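Local coordinates for RNA-binding protein (Porphyromonas gingivalis W83, PDB 7JLY) that probably binds RNA through a single RNA recognition motif and can bind calcium, at residues G21-Y26 with G47-E52; L64-Q67 with R72-I75; R33-R38 with R42-G47. One frame throughout, in Å; residues are numbered along the deposited sequence.

Contact 1: residues G21-Y26 with G47-E52; sequences GLLQQY and GFVEME
In the beta-alpha-beta-beta-alpha-beta fold of the RNA recognition motif, the end of helix 16-23 lies on the inner face of strand 46-51, and Leu23 meets Val49 and Met51 there. The CB and CG of Leu23 both rest on one branch of Val49, the Leu23 CB to Val49 CG1 distance being 4.0 Å. That branch stands anti to the backbone N (chi1 178°), which turns it to the helix. Further along the strand, Leu23 and Met51 cross at about a right angle, with Leu23 CD1 4.1 Å from Met51 SD. No hydrogen bond joins the two segments, so the contact is packing, with Leu23, Val49 and Met51 buried and Tyr26 only partly so. Ile5 of the central strand touches both Leu23 and Met51, while Ala60 of helix 54-64 lies against Leu23 and Tyr26. The Tyr26 ring leads off from the strand, and its OH is hydrogen-bonded to Glu63. After Leu23 the chain turns, with Tyr26 N bonded to Leu23 O at 3.0 Å. The thioether of Met51, bent at its last torsion (chi3 73°), follows this turn: its CE lies 3.6 Å from Leu23 O and 4.1 Å from Tyr26 CB.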
loop_
_atom_site.group_PDB
_atom_site.type_symbol
_atom_site.label_atom_id
_atom_site.label_comp_id
_atom_site.label_asym_id
_atom_site.label_seq_id
_atom_site.Cartn_x
_atom_site.Cartn_y
_atom_site.Cartn_z
ATOM N N GLY A 21 -8.063 -0.895 3.636
ATOM C CA GLY A 21 -9.396 -0.634 3.105
ATOM C C GLY A 21 -9.394 -0.550 1.586
ATOM O O GLY A 21 -10.321 -1.022 0.904
ATOM N N LEU A 22 -8.340 0.065 1.064
ATOM C CA LEU A 22 -8.154 0.237 -0.366
ATOM C C LEU A 22 -7.883 -1.090 -1.070
ATOM O O LEU A 22 -8.543 -1.435 -2.056
ATOM C CB LEU A 22 -7.003 1.216 -0.627
ATOM C CG LEU A 22 -6.755 1.598 -2.089
ATOM C CD1 LEU A 22 -7.976 2.291 -2.663
ATOM C CD2 LEU A 22 -5.507 2.481 -2.214
ATOM N N LEU A 23 -6.900 -1.831 -0.562
ATOM C CA LEU A 23 -6.417 -3.025 -1.254
ATOM C C LEU A 23 -7.310 -4.244 -1.016
ATOM O O LEU A 23 -7.394 -5.123 -1.875
ATOM C CB LEU A 23 -4.967 -3.337 -0.838
ATOM C CG LEU A 23 -3.865 -2.579 -1.608
ATOM C CD1 LEU A 23 -3.947 -2.889 -3.084
ATOM C CD2 LEU A 23 -3.912 -1.060 -1.387
ATOM N N GLN A 24 -8.003 -4.299 0.118
ATOM C CA GLN A 24 -8.781 -5.503 0.420
ATOM C C GLN A 24 -10.002 -5.617 -0.504
ATOM O O GLN A 24 -10.651 -6.663 -0.564
ATOM C CB GLN A 24 -9.217 -5.529 1.890
ATOM C CG GLN A 24 -10.403 -4.649 2.204
ATOM C CD GLN A 24 -10.762 -4.654 3.686
ATOM O OE1 GLN A 24 -10.193 -5.410 4.472
ATOM N NE2 GLN A 24 -11.714 -3.808 4.064
ATOM N N GLN A 25 -10.302 -4.541 -1.225
ATOM C CA GLN A 25 -11.348 -4.568 -2.242
ATOM C C GLN A 25 -11.060 -5.566 -3.362
ATOM O O GLN A 25 -11.993 -6.023 -4.019
ATOM C CB GLN A 25 -11.532 -3.178 -2.859
ATOM C CG GLN A 25 -12.049 -2.099 -1.891
ATOM C CD GLN A 25 -12.136 -0.733 -2.559
ATOM O OE1 GLN A 25 -13.216 -0.160 -2.682
ATOM N NE2 GLN A 25 -10.998 -0.214 -3.003
ATOM N N TYR A 26 -9.780 -5.891 -3.574
ATOM C CA TYR A 26 -9.351 -6.720 -4.705
ATOM C C TYR A 26 -9.017 -8.151 -4.319
ATOM O O TYR A 26 -8.860 -8.983 -5.193
ATOM C CB TYR A 26 -8.138 -6.072 -5.402
ATOM C CG TYR A 26 -8.485 -4.659 -5.791
ATOM C CD1 TYR A 26 -9.289 -4.405 -6.902
ATOM C CD2 TYR A 26 -8.088 -3.590 -5.007
ATOM C CE1 TYR A 26 -9.645 -3.116 -7.235
ATOM C CE2 TYR A 26 -8.443 -2.293 -5.331
ATOM C CZ TYR A 26 -9.221 -2.064 -6.446
ATOM O OH TYR A 26 -9.582 -0.766 -6.760
ATOM N N GLY A 47 4.327 2.937 2.228
ATOM C CA GLY A 47 4.189 1.734 3.011
ATOM C C GLY A 47 4.072 0.514 2.131
ATOM O O GLY A 47 4.249 0.593 0.911
ATOM N N PHE A 48 3.771 -0.615 2.764
ATOM C CA PHE A 48 3.668 -1.885 2.064
ATOM C C PHE A 48 2.409 -2.641 2.438
ATOM O O PHE A 48 2.058 -2.737 3.613
ATOM C CB PHE A 48 4.892 -2.759 2.357
ATOM C CG PHE A 48 6.188 -2.142 1.928
ATOM C CD1 PHE A 48 6.648 -2.299 0.631
ATOM C CD2 PHE A 48 6.944 -1.399 2.820
ATOM C CE1 PHE A 48 7.845 -1.725 0.225
ATOM C CE2 PHE A 48 8.144 -0.821 2.421
ATOM C CZ PHE A 48 8.595 -0.988 1.122
ATOM N N VAL A 49 1.743 -3.193 1.430
ATOM C CA VAL A 49 0.610 -4.079 1.661
ATOM C C VAL A 49 0.907 -5.455 1.062
ATOM O O VAL A 49 1.321 -5.551 -0.088
ATOM C CB VAL A 49 -0.694 -3.535 1.039
ATOM C CG1 VAL A 49 -1.816 -4.522 1.282
ATOM C CG2 VAL A 49 -1.046 -2.147 1.617
ATOM N N GLU A 50 0.707 -6.515 1.840
ATOM C CA GLU A 50 0.859 -7.859 1.312
ATOM C C GLU A 50 -0.511 -8.448 1.043
ATOM O O GLU A 50 -1.419 -8.338 1.872
ATOM C CB GLU A 50 1.639 -8.752 2.279
ATOM C CG GLU A 50 3.138 -8.518 2.225
ATOM C CD GLU A 50 3.908 -9.485 3.103
ATOM O OE1 GLU A 50 3.642 -10.703 3.025
ATOM O OE2 GLU A 50 4.773 -9.028 3.874
ATOM N N MET A 51 -0.660 -9.058 -0.127
ATOM C CA MET A 51 -1.893 -9.735 -0.494
ATOM C C MET A 51 -1.571 -11.206 -0.722
ATOM O O MET A 51 -0.505 -11.539 -1.231
ATOM C CB MET A 51 -2.522 -9.106 -1.739
ATOM C CG MET A 51 -3.032 -7.685 -1.505
ATOM S SD MET A 51 -3.835 -7.004 -2.956
ATOM C CE MET A 51 -5.371 -7.932 -2.941
ATOM N N GLU A 52 -2.477 -12.088 -0.322
ATOM C CA GLU A 52 -2.157 -13.515 -0.346
ATOM C C GLU A 52 -2.092 -14.074 -1.773
ATOM O O GLU A 52 -1.317 -14.982 -2.055
ATOM C CB GLU A 52 -3.167 -14.308 0.488
ATOM C CG GLU A 52 -2.823 -15.811 0.628
ATOM C CD GLU A 52 -1.435 -16.077 1.247
ATOM O OE1 GLU A 52 -1.041 -15.359 2.201
ATOM O OE2 GLU A 52 -0.735 -17.012 0.774
#

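Contact 2: residues L64-Q67 with R72-I75; sequences LFDQ and RKLI
Leu64, the last residue of helix 54-64, puts its CB 4.2 Å from CD1 of Leu74, and the same methyl lies near the Leu64 carbonyl. This is the buried side of the contact: Leu22 and Leu23 of the other helix touch Leu64, and Val7 and Leu10 lie against Leu74. At Phe65 the chain leaves the helix and enters a type II beta turn from Leu64 to Gln67, closed by a Gln67 N to Leu64 O bond of 3.0 Å. Asp66 follows with a positive phi (74°). Its N-H makes no direct bond to the strand; a water accepts from Asp66 N at 2.7 Å and donates to Leu74 O, bridging the gap. Asp66 OD1 comes alongside the lysine's aliphatic chain, 3.3 Å from Lys73 CD. The Lys73 chain starts anti to its backbone nitrogen (chi1 -178°) and bends at chi3, bringing the amine only to a long salt bridge, Asp66 OD1 to Lys73 NZ at 4.0 Å. This exposed ion pair is therefore probably a weak tie. Gln67 supplies the one direct hydrogen bond between the segments: Leu74 N donates to Gln67 O at 2.8 Å, nearly straight at 171° and running almost along the C=O axis. The Leu74 CB packs against the same oxygen, at 3.5 Å. The Gln67 amide turns back to the helix, where its NE2 donates to Glu63 O. One direct and one water-mediated backbone link thus tie the helix exit to the start of the final strand, enclosing short strand 68-69 in the connection from the second helix to the last strand of the RNA recognition motif.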
loop_
_atom_site.group_PDB
_atom_site.type_symbol
_atom_site.label_atom_id
_atom_site.label_comp_id
_atom_site.label_asym_id
_atom_site.label_seq_id
_atom_site.Cartn_x
_atom_site.Cartn_y
_atom_site.Cartn_z
ATOM N N LEU A 64 -5.488 0.492 -9.802
ATOM C CA LEU A 64 -5.172 1.669 -8.998
ATOM C C LEU A 64 -4.144 2.583 -9.643
ATOM O O LEU A 64 -4.030 3.746 -9.242
ATOM C CB LEU A 64 -4.692 1.254 -7.610
ATOM C CG LEU A 64 -5.761 0.641 -6.699
ATOM C CD1 LEU A 64 -5.118 0.134 -5.425
ATOM C CD2 LEU A 64 -6.848 1.661 -6.360
ATOM N N PHE A 65 -3.411 2.064 -10.631
ATOM C CA PHE A 65 -2.352 2.827 -11.299
ATOM C C PHE A 65 -2.803 4.228 -11.724
ATOM O O PHE A 65 -3.808 4.384 -12.428
ATOM C CB PHE A 65 -1.822 2.072 -12.525
ATOM C CG PHE A 65 -0.788 2.848 -13.306
ATOM C CD1 PHE A 65 0.517 2.948 -12.844
ATOM C CD2 PHE A 65 -1.126 3.487 -14.487
ATOM C CE1 PHE A 65 1.467 3.673 -13.549
ATOM C CE2 PHE A 65 -0.177 4.213 -15.199
ATOM C CZ PHE A 65 1.119 4.303 -14.725
ATOM N N ASP A 66 -2.064 5.231 -11.244
ATOM C CA ASP A 66 -2.231 6.630 -11.648
ATOM C C ASP A 66 -3.481 7.296 -11.059
ATOM O O ASP A 66 -3.756 8.452 -11.356
ATOM C CB ASP A 66 -2.274 6.739 -13.177
ATOM C CG ASP A 66 -1.526 7.945 -13.696
ATOM O OD1 ASP A 66 -0.343 8.121 -13.317
ATOM O OD2 ASP A 66 -2.126 8.711 -14.486
ATOM N N GLN A 67 -4.240 6.578 -10.234
ATOM C CA GLN A 67 -5.401 7.185 -9.596
ATOM C C GLN A 67 -4.976 8.076 -8.429
ATOM O O GLN A 67 -3.966 7.832 -7.787
ATOM C CB GLN A 67 -6.378 6.116 -9.102
ATOM C CG GLN A 67 -7.124 5.384 -10.211
ATOM C CD GLN A 67 -8.349 4.674 -9.682
ATOM O OE1 GLN A 67 -9.145 5.259 -8.946
ATOM N NE2 GLN A 67 -8.496 3.407 -10.027
ATOM N N ARG A 72 -3.733 12.793 -3.657
ATOM C CA ARG A 72 -2.411 12.613 -4.267
ATOM C C ARG A 72 -2.356 11.395 -5.193
ATOM O O ARG A 72 -2.936 10.355 -4.903
ATOM C CB ARG A 72 -1.319 12.486 -3.201
ATOM C CG ARG A 72 -1.170 13.706 -2.297
ATOM C CD ARG A 72 0.149 13.696 -1.538
ATOM N NE ARG A 72 1.295 13.744 -2.444
ATOM C CZ ARG A 72 1.805 14.863 -2.952
ATOM N NH1 ARG A 72 1.288 16.043 -2.624
ATOM N NH2 ARG A 72 2.840 14.804 -3.784
ATOM N N LYS A 73 -1.645 11.538 -6.302
ATOM C CA LYS A 73 -1.516 10.448 -7.258
ATOM C C LYS A 73 -0.763 9.264 -6.645
ATOM O O LYS A 73 0.383 9.400 -6.213
ATOM C CB LYS A 73 -0.803 10.938 -8.524
ATOM C CG LYS A 73 -0.667 9.864 -9.594
ATOM C CD LYS A 73 -0.361 10.468 -10.960
ATOM C CE LYS A 73 1.013 11.104 -10.989
ATOM N NZ LYS A 73 1.305 11.632 -12.361
ATOM N N LEU A 74 -1.417 8.107 -6.578
ATOM C CA LEU A 74 -0.783 6.925 -6.005
ATOM C C LEU A 74 0.480 6.489 -6.724
ATOM O O LEU A 74 0.579 6.549 -7.959
ATOM C CB LEU A 74 -1.756 5.741 -6.006
ATOM C CG LEU A 74 -2.895 5.776 -4.998
ATOM C CD1 LEU A 74 -3.945 4.752 -5.391
ATOM C CD2 LEU A 74 -2.370 5.476 -3.600
ATOM N N ILE A 75 1.451 6.044 -5.933
ATOM C CA ILE A 75 2.472 5.130 -6.410
ATOM C C ILE A 75 2.005 3.757 -5.969
ATOM O O ILE A 75 1.834 3.544 -4.774
ATOM C CB ILE A 75 3.854 5.397 -5.801
ATOM C CG1 ILE A 75 4.359 6.803 -6.148
ATOM C CG2 ILE A 75 4.830 4.309 -6.248
ATOM C CD1 ILE A 75 5.706 7.160 -5.462
HETATM O O HOH W 1 0.466 5.017 -10.229
#

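Contact 3: residues R33-R38 with R42-G47; sequences RVITDR and RSRGFG
Ile35 and Phe46 form the tightly packed part of this hairpin. The isoleucine crosses one face of the ring, its CG1 4.0 Å from the Phe46 ring centroid and 27° off the ring normal, a CH-pi contact. Phe46 CG sits between its own backbone N and carbonyl carbon (chi1 77°), and this swings the ring back over Ile35. In the backbone, Ile35 N donates to Phe46 O and Arg44 N to Ile35 O, both at 2.9 Å. Val34 pairs with Gly47 and Thr36 with Ser43, both antiparallel non-hydrogen-bonded pairs, but the register slips by two residues between them: a beta bulge. The chain turns a corner at Gly45, whose positive phi (93°) suits glycine, and Ser43 OG accepts from Gly45 N in an ST turn. Gly47 comes close to strand 29-36, its CA making a CA-H...O contact with Arg33 O at 3.0 Å.

Toward the hairpin tip the packing gives way to the solvent side. Asp37 N still donates to Arg42 O at 2.8 Å, with the donor tilted from the carbonyl plane, but the side chain of Arg42 starts out away from the other strand. Arg44 lays its chain along the Thr36 backbone, and Phe46 CE1 lies over the centre of its guanidinium. One water links Arg44 NH1 to Thr36 O. Asp37 turns its carboxylate to the backbone N of Glu39 and Thr40 in the connecting loop. Phe46 belongs to the RNP1 sequence of the family, and its ring also meets that of Tyr6 in RNP2, an aromatic pairing characteristic of the RNA-binding sheet of the RNA recognition motif and consistent with RNA binding here.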
loop_
_atom_site.group_PDB
_atom_site.type_symbol
_atom_site.label_atom_id
_atom_site.label_comp_id
_atom_site.label_asym_id
_atom_site.label_seq_id
_atom_site.Cartn_x
_atom_site.Cartn_y
_atom_site.Cartn_z
ATOM N N ARG A 33 1.492 -1.898 6.370
ATOM C CA ARG A 33 2.446 -1.150 7.180
ATOM C C ARG A 33 2.663 0.218 6.557
ATOM O O ARG A 33 2.910 0.308 5.360
ATOM C CB ARG A 33 3.789 -1.886 7.275
ATOM C CG ARG A 33 3.707 -3.330 7.734
ATOM C CD ARG A 33 5.093 -3.954 7.855
ATOM N NE ARG A 33 5.674 -4.326 6.565
ATOM C CZ ARG A 33 6.906 -4.002 6.171
ATOM N NH1 ARG A 33 7.699 -3.287 6.963
ATOM N NH2 ARG A 33 7.347 -4.393 4.980
ATOM N N VAL A 34 2.549 1.278 7.355
ATOM C CA VAL A 34 2.999 2.596 6.921
ATOM C C VAL A 34 4.350 2.841 7.556
ATOM O O VAL A 34 4.509 2.661 8.764
ATOM C CB VAL A 34 2.029 3.718 7.320
ATOM C CG1 VAL A 34 2.675 5.085 7.073
ATOM C CG2 VAL A 34 0.699 3.598 6.550
ATOM N N ILE A 35 5.339 3.204 6.748
ATOM C CA ILE A 35 6.686 3.435 7.269
ATOM C C ILE A 35 6.721 4.811 7.905
ATOM O O ILE A 35 6.236 5.777 7.317
ATOM C CB ILE A 35 7.761 3.348 6.172
ATOM C CG1 ILE A 35 7.678 2.007 5.438
ATOM C CG2 ILE A 35 9.154 3.569 6.769
ATOM C CD1 ILE A 35 7.741 0.802 6.361
ATOM N N THR A 36 7.289 4.896 9.105
ATOM C CA THR A 36 7.276 6.139 9.857
ATOM C C THR A 36 8.677 6.595 10.217
ATOM O O THR A 36 9.621 5.794 10.204
ATOM C CB THR A 36 6.489 5.992 11.156
ATOM O OG1 THR A 36 7.076 4.935 11.930
ATOM C CG2 THR A 36 5.022 5.673 10.876
ATOM N N ASP A 37 8.804 7.881 10.545
ATOM C CA ASP A 37 10.064 8.450 11.027
ATOM C C ASP A 37 10.401 7.838 12.374
ATOM O O ASP A 37 9.518 7.676 13.214
ATOM C CB ASP A 37 9.964 9.976 11.136
ATOM C CG ASP A 37 11.261 10.622 11.621
ATOM O OD1 ASP A 37 12.156 10.878 10.788
ATOM O OD2 ASP A 37 11.385 10.875 12.832
ATOM N N ARG A 38 11.660 7.470 12.584
ATOM C CA ARG A 38 12.018 6.771 13.817
ATOM C C ARG A 38 11.761 7.629 15.067
ATOM O O ARG A 38 11.337 7.119 16.101
ATOM C CB ARG A 38 13.483 6.325 13.785
ATOM N N ARG A 42 5.875 9.675 12.804
ATOM C CA ARG A 42 4.941 10.136 11.786
ATOM C C ARG A 42 5.208 9.519 10.412
ATOM O O ARG A 42 6.347 9.223 10.047
ATOM C CB ARG A 42 4.986 11.664 11.696
ATOM C CG ARG A 42 4.603 12.344 12.999
ATOM C CD ARG A 42 4.843 13.840 12.962
ATOM N NE ARG A 42 3.884 14.546 12.116
ATOM C CZ ARG A 42 3.735 15.868 12.132
ATOM N NH1 ARG A 42 4.472 16.599 12.952
ATOM N NH2 ARG A 42 2.852 16.455 11.340
ATOM N N SER A 43 4.132 9.341 9.656
ATOM C CA SER A 43 4.200 8.745 8.330
ATOM C C SER A 43 5.250 9.403 7.444
ATOM O O SER A 43 5.405 10.625 7.460
ATOM C CB SER A 43 2.825 8.833 7.662
ATOM O OG SER A 43 2.932 8.661 6.267
ATOM N N ARG A 44 5.979 8.585 6.687
ATOM C CA ARG A 44 6.914 9.087 5.688
ATOM C C ARG A 44 6.295 9.082 4.292
ATOM O O ARG A 44 6.973 9.376 3.299
ATOM C CB ARG A 44 8.206 8.268 5.692
ATOM C CG ARG A 44 9.057 8.484 6.934
ATOM C CD ARG A 44 10.290 7.597 6.886
ATOM N NE ARG A 44 11.018 7.778 5.636
ATOM C CZ ARG A 44 11.905 6.915 5.142
ATOM N NH1 ARG A 44 12.198 5.793 5.795
ATOM N NH2 ARG A 44 12.501 7.177 3.993
ATOM N N GLY A 45 5.007 8.744 4.222
ATOM C CA GLY A 45 4.255 8.885 2.984
ATOM C C GLY A 45 4.233 7.638 2.117
ATOM O O GLY A 45 3.768 7.671 0.979
ATOM N N PHE A 46 4.748 6.535 2.648
ATOM C CA PHE A 46 4.739 5.292 1.900
ATOM C C PHE A 46 4.642 4.079 2.817
ATOM O O PHE A 46 4.828 4.172 4.031
ATOM C CB PHE A 46 5.977 5.188 1.009
ATOM C CG PHE A 46 7.248 4.816 1.738
ATOM C CD1 PHE A 46 7.933 5.748 2.488
ATOM C CD2 PHE A 46 7.785 3.542 1.612
ATOM C CE1 PHE A 46 9.124 5.411 3.138
ATOM C CE2 PHE A 46 8.970 3.191 2.259
ATOM C CZ PHE A 46 9.646 4.136 3.017
ATOM N N GLY A 47 4.327 2.937 2.228
ATOM C CA GLY A 47 4.189 1.734 3.011
ATOM C C GLY A 47 4.072 0.514 2.131
ATOM O O GLY A 47 4.249 0.593 0.911
HETATM O O HOH W 2 11.914 5.284 8.714
#

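In the fold
Contacts 1 and 3 share Gly47 and strand 46-51 but lie on opposite sides of the chain's centre, their own centres about 16 Å apart; contact 3 is nested in the loop that contact 1 closes. Between them, Phe48 N lies 2.9 Å from Arg33 O, a probable hydrogen bond that continues the strand pairing. Contact 2 follows later in the chain and joins contact 1 through leucines, with Leu23 CD1 4.0 Å from Leu64 CD1 and Leu22 CD2 4.2 Å from Leu74 CD1. Contacts 2 and 3 do not touch, yet both reach the same sheet. The Met51 side chain of contact 1 lies about 11 Å from the bound calcium and about 8 Å from that of Glu54, a calcium-binding residue.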